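Local atomic coordinates of glyoxalase III (glutathione-independent) (Candida albicans, PDB entry 4LRU), a protein that converts methylglyoxal to D-lactate in a single step without glutathione, detoxifying the methylglyoxal that the cell itself produces. Residues A[116-130]-A[143-157]. Sequence-based numbering, arbitrary orientation.
Sequences PNAKDLQKIATTVYD and AIFENLNDPKTGEPL
Pro116 sets CB and CG across the extended side chain of Glu146, CG 3.6 Å from Glu146 OE1, while its carbonyl O takes a nearly straight bond from Asn147 ND2 (3.0 Å, 178°) arriving above the carbonyl plane. Gln122, extended beyond CG, puts NE2 between two backbone carbonyls: a good bond to Ile144 O (3.0 Å), just before the type II turn of Phe145 to Leu148, and a weak, bent one to Glu146 O within it. Its CB and CG rest on Leu148 CD1 and Ile144 CD1. One turn on, Thr126 has CG2 anti to the carbonyl carbon (chi1 57°), which carries the methyl to 3.5 Å from Leu148 CD1. Tyr129 takes Leu157 CG over one ring face and Asp150 OD2 at its edge. The carboxylates of Asp130 and Asp150 lie nearly coplanar, OD1 to OD1 2.6 Å, so one probably carries a proton; Asp150 OD1 accepts Lys152 N in an Asx turn. In this DJ-1/PfpI-family fold, helix 119-130 packs on the loop and small hairpin 149-156 that follow strand 134-138 and the inferred active-site residues Cys139 and His140; Tyr129 and Leu157 meet strand 216-219 of the same central mixed sheet, and Glu146 faces helix 188-195.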
ATOM      1  N   PRO A 116      -7.441  -8.236  -1.031  1.00 18.50           N
ATOM      2  CA  PRO A 116      -8.328  -8.911  -0.077  1.00 17.89           C
ATOM      3  C   PRO A 116      -8.197 -10.424   0.014  1.00 19.67           C
ATOM      4  O   PRO A 116      -8.657 -11.019   0.994  1.00 18.52           O
ATOM      5  CB  PRO A 116      -9.724  -8.516  -0.542  1.00 18.42           C
ATOM      6  CG  PRO A 116      -9.526  -7.210  -1.261  1.00 19.39           C
ATOM      7  CD  PRO A 116      -8.191  -7.359  -1.945  1.00 18.58           C
ATOM      8  N   ASN A 117      -7.615 -11.047  -1.013  1.00 18.58           N
ATOM      9  CA  ASN A 117      -7.427 -12.496  -1.020  1.00 20.69           C
ATOM     10  C   ASN A 117      -5.967 -12.877  -1.149  1.00 19.15           C
ATOM     11  O   ASN A 117      -5.650 -14.046  -1.424  1.00 21.90           O
ATOM     12  CB  ASN A 117      -8.204 -13.131  -2.164  1.00 23.32           C
ATOM     13  CG  ASN A 117      -9.682 -12.841  -2.088  1.00 26.27           C
ATOM     14  OD1 ASN A 117     -10.286 -12.352  -3.043  1.00 33.04           O
ATOM     15  ND2 ASN A 117     -10.275 -13.154  -0.955  1.00 26.22           N
ATOM     16  N   ALA A 118      -5.089 -11.902  -0.933  1.00 18.37           N
ATOM     17  CA  ALA A 118      -3.652 -12.121  -1.068  1.00 19.43           C
ATOM     18  C   ALA A 118      -3.108 -12.705   0.222  1.00 19.26           C
ATOM     19  O   ALA A 118      -2.405 -12.033   0.989  1.00 20.15           O
ATOM     20  CB  ALA A 118      -2.944 -10.830  -1.434  1.00 19.73           C
ATOM     21  N   LYS A 119      -3.378 -13.996   0.433  1.00 20.34           N
ATOM     22  CA  LYS A 119      -3.188 -14.586   1.744  1.00 21.78           C
ATOM     23  C   LYS A 119      -1.722 -14.618   2.161  1.00 21.59           C
ATOM     24  O   LYS A 119      -1.432 -14.490   3.332  1.00 20.68           O
ATOM     25  CB  LYS A 119      -3.834 -15.966   1.811  1.00 28.14           C
ATOM     26  CG  LYS A 119      -5.355 -15.863   1.731  1.00 29.32           C
ATOM     27  CD  LYS A 119      -6.066 -17.164   2.028  1.00 32.17           C
ATOM     28  CE  LYS A 119      -7.566 -16.978   1.854  1.00 33.90           C
ATOM     29  NZ  LYS A 119      -8.131 -15.995   2.828  1.00 34.17           N
ATOM     30  N   ASP A 120      -0.805 -14.766   1.211  1.00 19.86           N
ATOM     31  CA  ASP A 120       0.625 -14.757   1.550  1.00 22.23           C
ATOM     32  C   ASP A 120       1.107 -13.369   2.009  1.00 20.34           C
ATOM     33  O   ASP A 120       1.763 -13.246   3.065  1.00 20.07           O
ATOM     34  CB  ASP A 120       1.463 -15.245   0.369  1.00 23.52           C
ATOM     35  CG  ASP A 120       1.254 -16.722   0.076  1.00 26.18           C
ATOM     36  OD1 ASP A 120       1.282 -17.520   1.044  1.00 26.52           O
ATOM     37  OD2 ASP A 120       1.107 -17.086  -1.119  1.00 27.52           O
ATOM     38  N   LEU A 121       0.795 -12.326   1.242  1.00 19.36           N
ATOM     39  CA  LEU A 121       1.071 -10.957   1.697  1.00 17.71           C
ATOM     40  C   LEU A 121       0.396 -10.694   3.039  1.00 18.71           C
ATOM     41  O   LEU A 121       0.994 -10.082   3.939  1.00 18.23           O
ATOM     42  CB  LEU A 121       0.565  -9.935   0.670  1.00 17.46           C
ATOM     43  CG  LEU A 121       1.429  -9.806  -0.578  1.00 18.91           C
ATOM     44  CD1 LEU A 121       0.791  -8.872  -1.577  1.00 18.81           C
ATOM     45  CD2 LEU A 121       2.821  -9.310  -0.201  1.00 20.05           C
ATOM     46  N   GLN A 122      -0.852 -11.138   3.175  1.00 18.40           N
ATOM     47  CA  GLN A 122      -1.580 -10.929   4.421  1.00 19.88           C
ATOM     48  C   GLN A 122      -0.886 -11.603   5.599  1.00 20.33           C
ATOM     49  O   GLN A 122      -0.871 -11.055   6.719  1.00 21.67           O
ATOM     50  CB  GLN A 122      -3.027 -11.396   4.286  1.00 21.00           C
ATOM     51  CG  GLN A 122      -3.884 -10.443   3.462  1.00 19.64           C
ATOM     52  CD  GLN A 122      -5.310 -10.915   3.329  1.00 21.82           C
ATOM     53  OE1 GLN A 122      -5.561 -12.120   3.229  1.00 22.14           O
ATOM     54  NE2 GLN A 122      -6.257  -9.989   3.362  1.00 20.64           N
ATOM     55  N   LYS A 123      -0.326 -12.788   5.358  0.50 20.46           N
ATOM     56  CA  LYS A 123       0.390 -13.524   6.391  0.50 21.89           C
ATOM     57  C   LYS A 123       1.658 -12.771   6.798  0.50 20.64           C
ATOM     58  O   LYS A 123       2.006 -12.724   7.973  0.50 21.22           O
ATOM     59  CB  LYS A 123       0.737 -14.941   5.911  0.50 23.01           C
ATOM     60  CG  LYS A 123       1.526 -15.771   6.916  0.50 25.40           C
ATOM     61  CD  LYS A 123       0.680 -16.087   8.137  0.50 25.89           C
ATOM     62  CE  LYS A 123       1.374 -17.041   9.096  0.50 28.22           C
ATOM     63  NZ  LYS A 123       0.649 -17.158  10.398  0.50 27.33           N
ATOM     64  N   ILE A 124       2.329 -12.147   5.834  1.00 19.95           N
ATOM     65  CA  ILE A 124       3.474 -11.287   6.179  1.00 19.68           C
ATOM     66  C   ILE A 124       3.005 -10.114   7.055  1.00 19.11           C
ATOM     67  O   ILE A 124       3.600  -9.831   8.107  1.00 20.88           O
ATOM     68  CB  ILE A 124       4.249 -10.783   4.950  1.00 20.15           C
ATOM     69  CG1 ILE A 124       4.720 -11.973   4.111  1.00 22.14           C
ATOM     70  CG2 ILE A 124       5.409  -9.889   5.411  1.00 21.30           C
ATOM     71  CD1 ILE A 124       5.431 -11.607   2.822  1.00 21.62           C
ATOM     72  N   ALA A 125       1.898  -9.490   6.678  1.00 20.66           N
ATOM     73  CA  ALA A 125       1.333  -8.397   7.481  1.00 19.62           C
ATOM     74  C   ALA A 125       1.031  -8.818   8.919  1.00 19.93           C
ATOM     75  O   ALA A 125       1.384  -8.111   9.869  1.00 20.05           O
ATOM     76  CB  ALA A 125       0.082  -7.854   6.827  1.00 17.19           C
ATOM     77  N   THR A 126       0.372  -9.961   9.108  1.00 19.15           N
ATOM     78  CA  THR A 126      -0.012 -10.357  10.466  1.00 18.99           C
ATOM     79  C   THR A 126       1.217 -10.790  11.269  1.00 19.48           C
ATOM     80  O   THR A 126       1.258 -10.618  12.497  1.00 20.78           O
ATOM     81  CB  THR A 126      -1.091 -11.471  10.500  1.00 21.13           C
ATOM     82  OG1 THR A 126      -0.646 -12.627   9.771  1.00 22.83           O
ATOM     83  CG2 THR A 126      -2.399 -10.966   9.927  1.00 22.12           C
ATOM     84  N   THR A 127       2.202 -11.386  10.590  1.00 19.36           N
ATOM     85  CA  THR A 127       3.423 -11.801  11.252  1.00 21.02           C
ATOM     86  C   THR A 127       4.163 -10.570  11.765  1.00 20.07           C
ATOM     87  O   THR A 127       4.598 -10.523  12.924  1.00 22.31           O
ATOM     88  CB  THR A 127       4.313 -12.635  10.304  1.00 22.54           C
ATOM     89  OG1 THR A 127       3.620 -13.849   9.977  1.00 24.46           O
ATOM     90  CG2 THR A 127       5.615 -12.979  10.945  1.00 24.11           C
ATOM     91  N   VAL A 128       4.249  -9.564  10.906  1.00 19.22           N
ATOM     92  CA  VAL A 128       4.837  -8.266  11.272  1.00 19.22           C
ATOM     93  C   VAL A 128       4.099  -7.659  12.458  1.00 18.48           C
ATOM     94  O   VAL A 128       4.718  -7.286  13.455  1.00 20.93           O
ATOM     95  CB  VAL A 128       4.800  -7.285  10.092  1.00 21.54           C
ATOM     96  CG1 VAL A 128       5.100  -5.864  10.558  1.00 20.75           C
ATOM     97  CG2 VAL A 128       5.784  -7.721   9.019  1.00 21.02           C
ATOM     98  N   TYR A 129       2.768  -7.621  12.383  1.00 19.67           N
ATOM     99  CA  TYR A 129       1.987  -6.997  13.449  1.00 20.60           C
ATOM    100  C   TYR A 129       2.116  -7.740  14.769  1.00 23.14           C
ATOM    101  O   TYR A 129       2.152  -7.121  15.827  1.00 21.05           O
ATOM    102  CB  TYR A 129       0.512  -6.885  13.058  1.00 19.48           C
ATOM    103  CG  TYR A 129      -0.279  -5.955  13.950  1.00 21.05           C
ATOM    104  CD1 TYR A 129      -0.053  -4.593  13.929  1.00 21.75           C
ATOM    105  CD2 TYR A 129      -1.233  -6.445  14.818  1.00 23.29           C
ATOM    106  CE1 TYR A 129      -0.766  -3.737  14.746  1.00 22.36           C
ATOM    107  CE2 TYR A 129      -1.961  -5.601  15.630  1.00 27.20           C
ATOM    108  CZ  TYR A 129      -1.719  -4.243  15.592  1.00 25.41           C
ATOM    109  OH  TYR A 129      -2.431  -3.408  16.434  1.00 28.17           O
ATOM    110  N   ASP A 130       2.165  -9.070  14.726  1.00 20.24           N
ATOM    111  CA  ASP A 130       2.058  -9.853  15.934  1.00 21.75           C
ATOM    112  C   ASP A 130       3.379  -9.952  16.689  1.00 23.31           C
ATOM    113  O   ASP A 130       3.407 -10.462  17.797  1.00 27.30           O
ATOM    114  CB  ASP A 130       1.550 -11.258  15.633  1.00 21.18           C
ATOM    115  CG  ASP A 130       0.076 -11.286  15.358  1.00 25.24           C
ATOM    116  OD1 ASP A 130      -0.596 -10.255  15.604  1.00 22.97           O
ATOM    117  OD2 ASP A 130      -0.426 -12.357  14.961  1.00 25.82           O
ATOM    118  N   ALA A 143      -7.033  -2.175   1.510  1.00 19.04           N
ATOM    119  CA  ALA A 143      -7.723  -3.393   1.080  1.00 18.98           C
ATOM    120  C   ALA A 143      -7.018  -4.646   1.596  1.00 19.02           C
ATOM    121  O   ALA A 143      -7.648  -5.690   1.717  1.00 18.84           O
ATOM    122  CB  ALA A 143      -7.852  -3.436  -0.435  1.00 19.01           C
ATOM    123  N   ILE A 144      -5.733  -4.535   1.933  1.00 17.64           N
ATOM    124  CA  ILE A 144      -5.011  -5.650   2.545  1.00 19.00           C
ATOM    125  C   ILE A 144      -5.652  -6.105   3.856  1.00 17.06           C
ATOM    126  O   ILE A 144      -5.522  -7.260   4.265  1.00 18.31           O
ATOM    127  CB  ILE A 144      -3.514  -5.323   2.739  1.00 17.19           C
ATOM    128  CG1 ILE A 144      -2.693  -6.612   2.886  1.00 18.16           C
ATOM    129  CG2 ILE A 144      -3.319  -4.396   3.928  1.00 19.19           C
ATOM    130  CD1 ILE A 144      -2.498  -7.402   1.613  1.00 18.26           C
ATOM    131  N   PHE A 145      -6.369  -5.206   4.517  1.00 18.39           N
ATOM    132  CA  PHE A 145      -6.983  -5.535   5.795  1.00 18.73           C
ATOM    133  C   PHE A 145      -8.350  -6.195   5.633  1.00 18.71           C
ATOM    134  O   PHE A 145      -8.968  -6.643   6.601  1.00 20.13           O
ATOM    135  CB  PHE A 145      -7.148  -4.268   6.651  1.00 19.83           C
ATOM    136  CG  PHE A 145      -5.854  -3.553   6.949  1.00 21.39           C
ATOM    137  CD1 PHE A 145      -4.835  -4.192   7.624  1.00 21.47           C
ATOM    138  CD2 PHE A 145      -5.680  -2.225   6.578  1.00 22.42           C
ATOM    139  CE1 PHE A 145      -3.651  -3.534   7.921  1.00 22.64           C
ATOM    140  CE2 PHE A 145      -4.495  -1.567   6.849  1.00 22.44           C
ATOM    141  CZ  PHE A 145      -3.477  -2.223   7.515  1.00 23.24           C
ATOM    142  N   GLU A 146      -8.859  -6.210   4.409  1.00 18.17           N
ATOM    143  CA  GLU A 146     -10.128  -6.849   4.148  1.00 18.79           C
ATOM    144  C   GLU A 146      -9.962  -8.370   4.283  1.00 19.51           C
ATOM    145  O   GLU A 146      -9.020  -8.949   3.750  1.00 19.69           O
ATOM    146  CB  GLU A 146     -10.640  -6.465   2.750  1.00 19.98           C
ATOM    147  CG  GLU A 146     -12.047  -6.959   2.484  1.00 22.46           C
ATOM    148  CD  GLU A 146     -12.580  -6.593   1.112  1.00 24.46           C
ATOM    149  OE1 GLU A 146     -12.120  -5.588   0.548  1.00 22.54           O
ATOM    150  OE2 GLU A 146     -13.478  -7.316   0.616  1.00 26.71           O
ATOM    151  N   ASN A 147     -10.866  -8.988   5.032  1.00 22.36           N
ATOM    152  CA  ASN A 147     -10.804 -10.423   5.345  1.00 24.55           C
ATOM    153  C   ASN A 147      -9.622 -10.831   6.208  1.00 22.76           C
ATOM    154  O   ASN A 147      -9.285 -12.018   6.279  1.00 26.90           O
ATOM    155  CB  ASN A 147     -10.787 -11.279   4.073  1.00 22.96           C
ATOM    156  CG  ASN A 147     -11.889 -10.914   3.109  1.00 24.40           C
ATOM    157  OD1 ASN A 147     -13.052 -10.797   3.497  1.00 26.66           O
ATOM    158  ND2 ASN A 147     -11.535 -10.751   1.835  1.00 24.75           N
ATOM    159  N   LEU A 148      -8.990  -9.883   6.889  1.00 19.91           N
ATOM    160  CA  LEU A 148      -7.754 -10.202   7.605  1.00 22.59           C
ATOM    161  C   LEU A 148      -7.973 -10.276   9.107  1.00 22.42           C
ATOM    162  O   LEU A 148      -8.151  -9.254   9.775  1.00 21.73           O
ATOM    163  CB  LEU A 148      -6.659  -9.197   7.297  1.00 22.56           C
ATOM    164  CG  LEU A 148      -5.285  -9.543   7.862  1.00 22.82           C
ATOM    165  CD1 LEU A 148      -4.866 -10.948   7.440  1.00 27.34           C
ATOM    166  CD2 LEU A 148      -4.272  -8.510   7.430  1.00 24.24           C
ATOM    167  N   ASN A 149      -7.943 -11.486   9.644  1.00 23.13           N
ATOM    168  CA  ASN A 149      -8.032 -11.633  11.085  1.00 24.98           C
ATOM    169  C   ASN A 149      -6.625 -11.595  11.687  1.00 22.71           C
ATOM    170  O   ASN A 149      -5.647 -11.995  11.047  1.00 23.61           O
ATOM    171  CB  ASN A 149      -8.797 -12.901  11.437  1.00 31.94           C
ATOM    172  CG  ASN A 149     -10.305 -12.677  11.444  1.00 36.31           C
ATOM    173  OD1 ASN A 149     -10.795 -11.642  10.988  1.00 37.09           O
ATOM    174  ND2 ASN A 149     -11.040 -13.650  11.938  1.00 40.54           N
ATOM    175  N   ASP A 150      -6.523 -11.044  12.883  1.00 23.07           N
ATOM    176  CA  ASP A 150      -5.266 -11.058  13.640  1.00 22.25           C
ATOM    177  C   ASP A 150      -5.230 -12.358  14.445  1.00 23.00           C
ATOM    178  O   ASP A 150      -6.133 -12.631  15.224  1.00 22.66           O
ATOM    179  CB  ASP A 150      -5.242  -9.850  14.580  1.00 23.66           C
ATOM    180  CG  ASP A 150      -3.936  -9.715  15.348  1.00 24.66           C
ATOM    181  OD1 ASP A 150      -3.103 -10.649  15.320  1.00 24.99           O
ATOM    182  OD2 ASP A 150      -3.765  -8.652  15.987  1.00 25.84           O
ATOM    183  N   PRO A 151      -4.214 -13.204  14.226  1.00 22.89           N
ATOM    184  CA  PRO A 151      -4.194 -14.480  14.936  1.00 26.52           C
ATOM    185  C   PRO A 151      -4.218 -14.327  16.452  1.00 27.82           C
ATOM    186  O   PRO A 151      -4.703 -15.209  17.153  1.00 28.64           O
ATOM    187  CB  PRO A 151      -2.875 -15.110  14.481  1.00 25.54           C
ATOM    188  CG  PRO A 151      -2.673 -14.557  13.108  1.00 23.99           C
ATOM    189  CD  PRO A 151      -3.224 -13.161  13.136  1.00 21.34           C
ATOM    190  N   LYS A 152      -3.714 -13.199  16.945  1.00 28.89           N
ATOM    191  CA  LYS A 152      -3.629 -12.968  18.383  1.00 28.86           C
ATOM    192  C   LYS A 152      -4.977 -12.667  19.032  1.00 31.46           C
ATOM    193  O   LYS A 152      -5.128 -12.819  20.248  1.00 31.70           O
ATOM    194  CB  LYS A 152      -2.657 -11.824  18.663  1.00 32.85           C
ATOM    195  CG  LYS A 152      -1.210 -12.283  18.773  1.00 37.92           C
ATOM    196  CD  LYS A 152      -0.269 -11.131  19.096  1.00 43.93           C
ATOM    197  CE  LYS A 152       0.009 -11.022  20.586  1.00 49.79           C
ATOM    198  NZ  LYS A 152       0.593  -9.702  20.956  1.00 56.71           N
ATOM    199  N   THR A 153      -5.959 -12.258  18.234  1.00 27.77           N
ATOM    200  CA  THR A 153      -7.255 -11.873  18.786  1.00 29.82           C
ATOM    201  C   THR A 153      -8.417 -12.735  18.295  1.00 29.00           C
ATOM    202  O   THR A 153      -9.451 -12.775  18.940  1.00 29.09           O
ATOM    203  CB  THR A 153      -7.596 -10.414  18.447  1.00 27.93           C
ATOM    204  OG1 THR A 153      -7.810 -10.300  17.035  1.00 25.78           O
ATOM    205  CG2 THR A 153      -6.467  -9.458  18.869  1.00 27.83           C
ATOM    206  N   GLY A 154      -8.270 -13.350  17.121  1.00 25.98           N
ATOM    207  CA  GLY A 154      -9.390 -14.029  16.464  1.00 26.10           C
ATOM    208  C   GLY A 154     -10.416 -13.070  15.886  1.00 28.08           C
ATOM    209  O   GLY A 154     -11.536 -13.483  15.547  1.00 29.30           O
ATOM    210  N   GLU A 155     -10.048 -11.792  15.811  1.00 24.67           N
ATOM    211  CA  GLU A 155     -10.911 -10.754  15.249  1.00 24.46           C
ATOM    212  C   GLU A 155     -10.168 -10.006  14.157  1.00 22.24           C
ATOM    213  O   GLU A 155      -8.945 -10.098  14.047  1.00 22.16           O
ATOM    214  CB  GLU A 155     -11.378  -9.784  16.346  1.00 25.36           C
ATOM    215  CG  GLU A 155     -12.285 -10.414  17.389  1.00 25.63           C
ATOM    216  CD  GLU A 155     -13.774 -10.397  17.009  1.00 28.55           C
ATOM    217  OE1 GLU A 155     -14.128  -9.799  15.974  1.00 29.65           O
ATOM    218  OE2 GLU A 155     -14.588 -11.000  17.740  1.00 29.91           O
ATOM    219  N   PRO A 156     -10.901  -9.281  13.302  1.00 22.50           N
ATOM    220  CA  PRO A 156     -10.222  -8.530  12.260  1.00 21.04           C
ATOM    221  C   PRO A 156      -9.103  -7.668  12.828  1.00 22.24           C
ATOM    222  O   PRO A 156      -9.269  -7.028  13.878  1.00 22.37           O
ATOM    223  CB  PRO A 156     -11.339  -7.676  11.668  1.00 22.90           C
ATOM    224  CG  PRO A 156     -12.555  -8.529  11.843  1.00 25.16           C
ATOM    225  CD  PRO A 156     -12.368  -9.230  13.161  1.00 24.13           C
ATOM    226  N   LEU A 157      -7.960  -7.692  12.164  1.00 19.72           N
ATOM    227  CA  LEU A 157      -6.802  -6.948  12.626  1.00 20.65           C
ATOM    228  C   LEU A 157      -7.102  -5.462  12.891  1.00 21.40           C
ATOM    229  O   LEU A 157      -6.572  -4.876  13.833  1.00 23.40           O
ATOM    230  CB  LEU A 157      -5.672  -7.098  11.619  1.00 20.62           C
ATOM    231  CG  LEU A 157      -4.316  -6.591  12.129  1.00 24.05           C
ATOM    232  CD1 LEU A 157      -3.197  -7.447  11.556  1.00 30.24           C
ATOM    233  CD2 LEU A 157      -4.109  -5.144  11.757  1.00 27.36           C
TER
HETATM  234  O   HOH W   1       2.445  -7.588  18.943  1.00 33.64           O
HETATM  235  O   HOH W   2       3.983  -9.163  20.568  1.00 32.12           O